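Local coordinates for multidrug resistance protein (Vibrio cholerae, PDB 1YC9) that probably serves as an outer membrane efflux channel that exports toxic compounds and drugs, contributing to multidrug resistance, at residues Leu38-Leu49 with Arg140-Tyr151. The protein carries 1 engineered substitution. Sequence-based numbering, arbitrary orientation.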
loop_
_atom_site.group_PDB
_atom_site.type_symbol
_atom_site.label_atom_id
_atom_site.label_comp_id
_atom_site.label_asym_id
_atom_site.label_seq_id
_atom_site.Cartn_x
_atom_site.Cartn_y
_atom_site.Cartn_z
ATOM N N LEU A 38 -7.623 -6.960 -26.715
ATOM C CA LEU A 38 -6.771 -6.554 -25.594
ATOM C C LEU A 38 -7.152 -7.303 -24.323
ATOM O O LEU A 38 -6.292 -7.869 -23.670
ATOM C CB LEU A 38 -6.889 -5.036 -25.363
ATOM C CG LEU A 38 -6.210 -4.175 -26.423
ATOM C CD1 LEU A 38 -6.629 -2.723 -26.317
ATOM C CD2 LEU A 38 -4.719 -4.308 -26.314
ATOM N N ILE A 39 -8.437 -7.365 -24.007
ATOM C CA ILE A 39 -8.830 -8.025 -22.784
ATOM C C ILE A 39 -8.578 -9.540 -22.921
ATOM O O ILE A 39 -7.970 -10.190 -22.050
ATOM C CB ILE A 39 -10.246 -7.650 -22.414
ATOM C CG1 ILE A 39 -10.260 -6.163 -22.017
ATOM C CG2 ILE A 39 -10.750 -8.517 -21.299
ATOM C CD1 ILE A 39 -11.620 -5.608 -21.720
ATOM N N GLU A 40 -8.982 -10.102 -24.054
ATOM C CA GLU A 40 -8.762 -11.516 -24.307
ATOM C C GLU A 40 -7.310 -11.959 -24.198
ATOM O O GLU A 40 -7.035 -12.964 -23.563
ATOM C CB GLU A 40 -9.368 -11.888 -25.645
ATOM C CG GLU A 40 -10.885 -11.836 -25.517
ATOM C CD GLU A 40 -11.773 -11.658 -26.696
ATOM O OE1 GLU A 40 -11.267 -11.868 -27.813
ATOM O OE2 GLU A 40 -12.937 -11.215 -26.542
ATOM N N GLU A 41 -6.393 -11.170 -24.754
ATOM C CA GLU A 41 -4.951 -11.393 -24.624
ATOM C C GLU A 41 -4.513 -11.443 -23.159
ATOM O O GLU A 41 -3.789 -12.365 -22.759
ATOM C CB GLU A 41 -4.145 -10.294 -25.336
ATOM C CG GLU A 41 -4.126 -10.362 -26.849
ATOM C CD GLU A 41 -3.605 -9.045 -27.451
ATOM O OE1 GLU A 41 -2.483 -8.633 -27.129
ATOM O OE2 GLU A 41 -4.327 -8.395 -28.219
ATOM N N ALA A 42 -4.924 -10.437 -22.392
ATOM C CA ALA A 42 -4.570 -10.322 -20.984
ATOM C C ALA A 42 -5.112 -11.498 -20.176
ATOM O O ALA A 42 -4.461 -11.943 -19.273
ATOM C CB ALA A 42 -5.110 -9.030 -20.391
ATOM N N LEU A 43 -6.340 -11.948 -20.478
ATOM C CA LEU A 43 -6.938 -13.069 -19.758
ATOM C C LEU A 43 -6.427 -14.473 -20.181
ATOM O O LEU A 43 -6.703 -15.458 -19.516
ATOM C CB LEU A 43 -8.458 -12.981 -19.863
ATOM C CG LEU A 43 -9.066 -11.767 -19.130
ATOM C CD1 LEU A 43 -10.603 -11.769 -19.262
ATOM C CD2 LEU A 43 -8.652 -11.657 -17.653
ATOM N N GLN A 44 -5.692 -14.542 -21.285
ATOM C CA GLN A 44 -5.155 -15.816 -21.755
ATOM C C GLN A 44 -3.769 -16.070 -21.172
ATOM O O GLN A 44 -3.481 -17.150 -20.658
ATOM C CB GLN A 44 -5.094 -15.839 -23.283
ATOM C CG GLN A 44 -4.901 -17.225 -23.878
ATOM N N HIS A 45 -2.917 -15.055 -21.261
ATOM C CA HIS A 45 -1.589 -15.089 -20.704
ATOM C C HIS A 45 -1.137 -13.642 -20.468
ATOM O O HIS A 45 -1.077 -12.846 -21.395
ATOM C CB HIS A 45 -0.589 -15.799 -21.631
ATOM C CG HIS A 45 0.709 -16.149 -20.959
ATOM N ND1 HIS A 45 1.826 -15.338 -21.023
ATOM C CD2 HIS A 45 1.055 -17.200 -20.174
ATOM C CE1 HIS A 45 2.807 -15.880 -20.318
ATOM N NE2 HIS A 45 2.366 -17.009 -19.789
ATOM N N SER A 46 -0.851 -13.322 -19.211
ATOM C CA SER A 46 -0.262 -12.039 -18.804
ATOM C C SER A 46 0.223 -12.271 -17.369
ATOM O O SER A 46 -0.278 -13.168 -16.707
ATOM C CB SER A 46 -1.274 -10.908 -18.857
ATOM O OG SER A 46 -2.297 -11.011 -17.866
ATOM N N PRO A 47 1.198 -11.509 -16.881
ATOM C CA PRO A 47 1.657 -11.673 -15.496
ATOM C C PRO A 47 0.577 -11.511 -14.411
ATOM O O PRO A 47 0.583 -12.270 -13.470
ATOM C CB PRO A 47 2.762 -10.614 -15.371
ATOM C CG PRO A 47 3.275 -10.473 -16.787
ATOM C CD PRO A 47 2.026 -10.535 -17.627
ATOM N N SER A 48 -0.320 -10.557 -14.555
ATOM C CA SER A 48 -1.382 -10.379 -13.580
ATOM C C SER A 48 -2.303 -11.581 -13.539
ATOM O O SER A 48 -2.748 -11.997 -12.482
ATOM C CB SER A 48 -2.175 -9.111 -13.864
ATOM O OG SER A 48 -1.485 -7.984 -13.371
ATOM N N LEU A 49 -2.569 -12.135 -14.712
ATOM C CA LEU A 49 -3.318 -13.370 -14.818
ATOM C C LEU A 49 -2.610 -14.489 -14.069
ATOM O O LEU A 49 -3.191 -15.140 -13.227
ATOM C CB LEU A 49 -3.495 -13.781 -16.276
ATOM C CG LEU A 49 -4.143 -15.155 -16.409
ATOM C CD1 LEU A 49 -5.582 -15.099 -15.974
ATOM C CD2 LEU A 49 -4.009 -15.754 -17.777
ATOM N N ARG A 140 -9.795 -11.359 -12.089
ATOM C CA ARG A 140 -10.209 -11.257 -13.461
ATOM C C ARG A 140 -10.856 -9.893 -13.728
ATOM O O ARG A 140 -10.570 -9.250 -14.736
ATOM C CB ARG A 140 -11.207 -12.350 -13.758
ATOM C CG ARG A 140 -11.529 -12.486 -15.236
ATOM C CD ARG A 140 -12.859 -13.158 -15.446
ATOM N NE ARG A 140 -13.018 -13.723 -16.788
ATOM C CZ ARG A 140 -13.946 -13.345 -17.657
ATOM N NH1 ARG A 140 -14.761 -12.334 -17.383
ATOM N NH2 ARG A 140 -14.044 -13.957 -18.830
ATOM N N LEU A 141 -11.730 -9.471 -12.818
ATOM C CA LEU A 141 -12.420 -8.191 -12.926
ATOM C C LEU A 141 -11.450 -7.026 -12.900
ATOM O O LEU A 141 -11.619 -6.054 -13.628
ATOM C CB LEU A 141 -13.426 -8.038 -11.787
ATOM C CG LEU A 141 -14.767 -7.300 -11.904
ATOM C CD1 LEU A 141 -14.917 -6.184 -10.857
ATOM C CD2 LEU A 141 -15.198 -6.884 -13.320
ATOM N N MET A 142 -10.432 -7.124 -12.052
ATOM C CA MET A 142 -9.450 -6.055 -11.912
ATOM C C MET A 142 -8.613 -5.912 -13.179
ATOM O O MET A 142 -8.229 -4.807 -13.561
ATOM C CB MET A 142 -8.540 -6.317 -10.709
ATOM C CG MET A 142 -7.431 -5.295 -10.536
ATOM S SD MET A 142 -6.469 -5.559 -9.033
ATOM C CE MET A 142 -5.826 -7.203 -9.328
ATOM N N ILE A 143 -8.338 -7.039 -13.826
ATOM C CA ILE A 143 -7.629 -7.046 -15.105
ATOM C C ILE A 143 -8.466 -6.438 -16.228
ATOM O O ILE A 143 -8.027 -5.525 -16.943
ATOM C CB ILE A 143 -7.179 -8.484 -15.467
ATOM C CG1 ILE A 143 -6.095 -8.953 -14.485
ATOM C CG2 ILE A 143 -6.607 -8.569 -16.861
ATOM C CD1 ILE A 143 -5.865 -10.444 -14.508
ATOM N N SER A 144 -9.692 -6.926 -16.379
ATOM C CA SER A 144 -10.484 -6.485 -17.503
ATOM C C SER A 144 -10.885 -5.026 -17.327
ATOM O O SER A 144 -10.838 -4.274 -18.277
ATOM C CB SER A 144 -11.720 -7.386 -17.657
ATOM O OG SER A 144 -12.448 -7.356 -16.460
ATOM N N THR A 145 -11.268 -4.606 -16.127
ATOM C CA THR A 145 -11.682 -3.241 -15.917
ATOM C C THR A 145 -10.475 -2.295 -16.003
ATOM O O THR A 145 -10.656 -1.165 -16.437
ATOM C CB THR A 145 -12.439 -2.995 -14.624
ATOM O OG1 THR A 145 -11.628 -3.319 -13.479
ATOM C CG2 THR A 145 -13.649 -3.858 -14.537
ATOM N N SER A 146 -9.284 -2.730 -15.577
ATOM C CA SER A 146 -8.115 -1.844 -15.660
ATOM C C SER A 146 -7.803 -1.538 -17.127
ATOM O O SER A 146 -7.606 -0.397 -17.476
ATOM C CB SER A 146 -6.913 -2.416 -14.906
ATOM O OG SER A 146 -6.416 -3.526 -15.600
ATOM N N ILE A 147 -7.889 -2.554 -17.990
ATOM C CA ILE A 147 -7.772 -2.398 -19.417
ATOM C C ILE A 147 -8.874 -1.534 -20.028
ATOM O O ILE A 147 -8.594 -0.583 -20.748
ATOM C CB ILE A 147 -7.676 -3.794 -20.134
ATOM C CG1 ILE A 147 -6.411 -4.525 -19.744
ATOM C CG2 ILE A 147 -7.767 -3.608 -21.641
ATOM C CD1 ILE A 147 -6.494 -6.000 -19.952
ATOM N N ALA A 148 -10.144 -1.797 -19.703
ATOM C CA ALA A 148 -11.238 -0.996 -20.221
ATOM C C ALA A 148 -11.142 0.473 -19.821
ATOM O O ALA A 148 -11.414 1.351 -20.626
ATOM C CB ALA A 148 -12.565 -1.568 -19.758
ATOM N N ASN A 149 -10.772 0.752 -18.565
ATOM C CA ASN A 149 -10.594 2.124 -18.085
ATOM C C ASN A 149 -9.426 2.846 -18.770
ATOM O O ASN A 149 -9.591 4.008 -19.152
ATOM C CB ASN A 149 -10.502 2.215 -16.572
ATOM C CG ASN A 149 -11.871 2.066 -15.904
ATOM O OD1 ASN A 149 -12.788 2.813 -16.162
ATOM N ND2 ASN A 149 -11.988 1.085 -15.066
ATOM N N ALA A 150 -8.348 2.113 -19.039
ATOM C CA ALA A 150 -7.221 2.664 -19.776
ATOM C C ALA A 150 -7.645 2.959 -21.233
ATOM O O ALA A 150 -7.300 4.002 -21.789
ATOM C CB ALA A 150 -6.023 1.775 -19.675
ATOM N N TYR A 151 -8.522 2.103 -21.762
ATOM C CA TYR A 151 -9.083 2.250 -23.082
ATOM C C TYR A 151 -10.027 3.435 -23.189
ATOM O O TYR A 151 -9.986 4.179 -24.173
ATOM C CB TYR A 151 -9.760 0.941 -23.498
ATOM C CG TYR A 151 -9.906 0.740 -24.990
ATOM C CD1 TYR A 151 -8.820 0.387 -25.774
ATOM C CD2 TYR A 151 -11.153 0.868 -25.600
ATOM C CE1 TYR A 151 -8.949 0.190 -27.141
ATOM C CE2 TYR A 151 -11.299 0.655 -26.942
ATOM C CZ TYR A 151 -10.203 0.322 -27.708
ATOM O OH TYR A 151 -10.363 0.126 -29.033
#
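The carbonyl oxygen of Ile143, a residue packed against Ala42 and Leu43, takes two donors from one face of its plane: Ile147 N, continuing the helix, and Ser146 OG at 2.9 Å. The side chain of Ile143 is a knob entering a hole formed by Ala42, Leu43, Ser48 and Leu49, residues on either side of the break between helices 33-44 and 47-67. With CG1 anti to the carbonyl carbon (chi1 -68°), the two branches divide the work: CG2 lies against Ala42 CB and Leu43 CD2, while Ile143 CD1 reaches the start of the second helix, 3.7 Å from Leu49 N. Ser46, the N-cap residue of that helix, ties the break together: its OG donates to Ala42 O at 2.7 Å, on a lone pair in the carbonyl plane, and weakly accepts from Leu49 N.

One turn on, Ile147 CD1 presses on Ala42 CB at 3.4 Å, a close carbon-carbon approach. Ile147 CG2 lies 3.6 Å from Ile39 CG1, the two isoleucines lying alongside and pointing opposite ways. Leu38 lies roughly perpendicular to Tyr151, Leu38 CD1 coming obliquely to the ring 3.8 Å from Tyr151 CE1. At the other end Leu43 crosses Arg140, with CD2 against the aliphatic CG and CD1 over one guanidinium face, 3.8 Å above the plane and displaced from the centre of the group. Ala24 O and Asn25 OD1 accept from that guanidinium's NH1 and NH2.

No hydrogen bond joins the two segments; across a largely apolar interface, residues 38-44 run roughly antiparallel (149°) to residues 140-151, part of the long helix 117-183, in the periplasmic alpha-helical portion of this trimeric, TolC-like fold. Away from this contact, residues 140-151 pack through Thr145 and Ala148 on helix 398-433 and through Ser146 and Ala150 on helix 189-223.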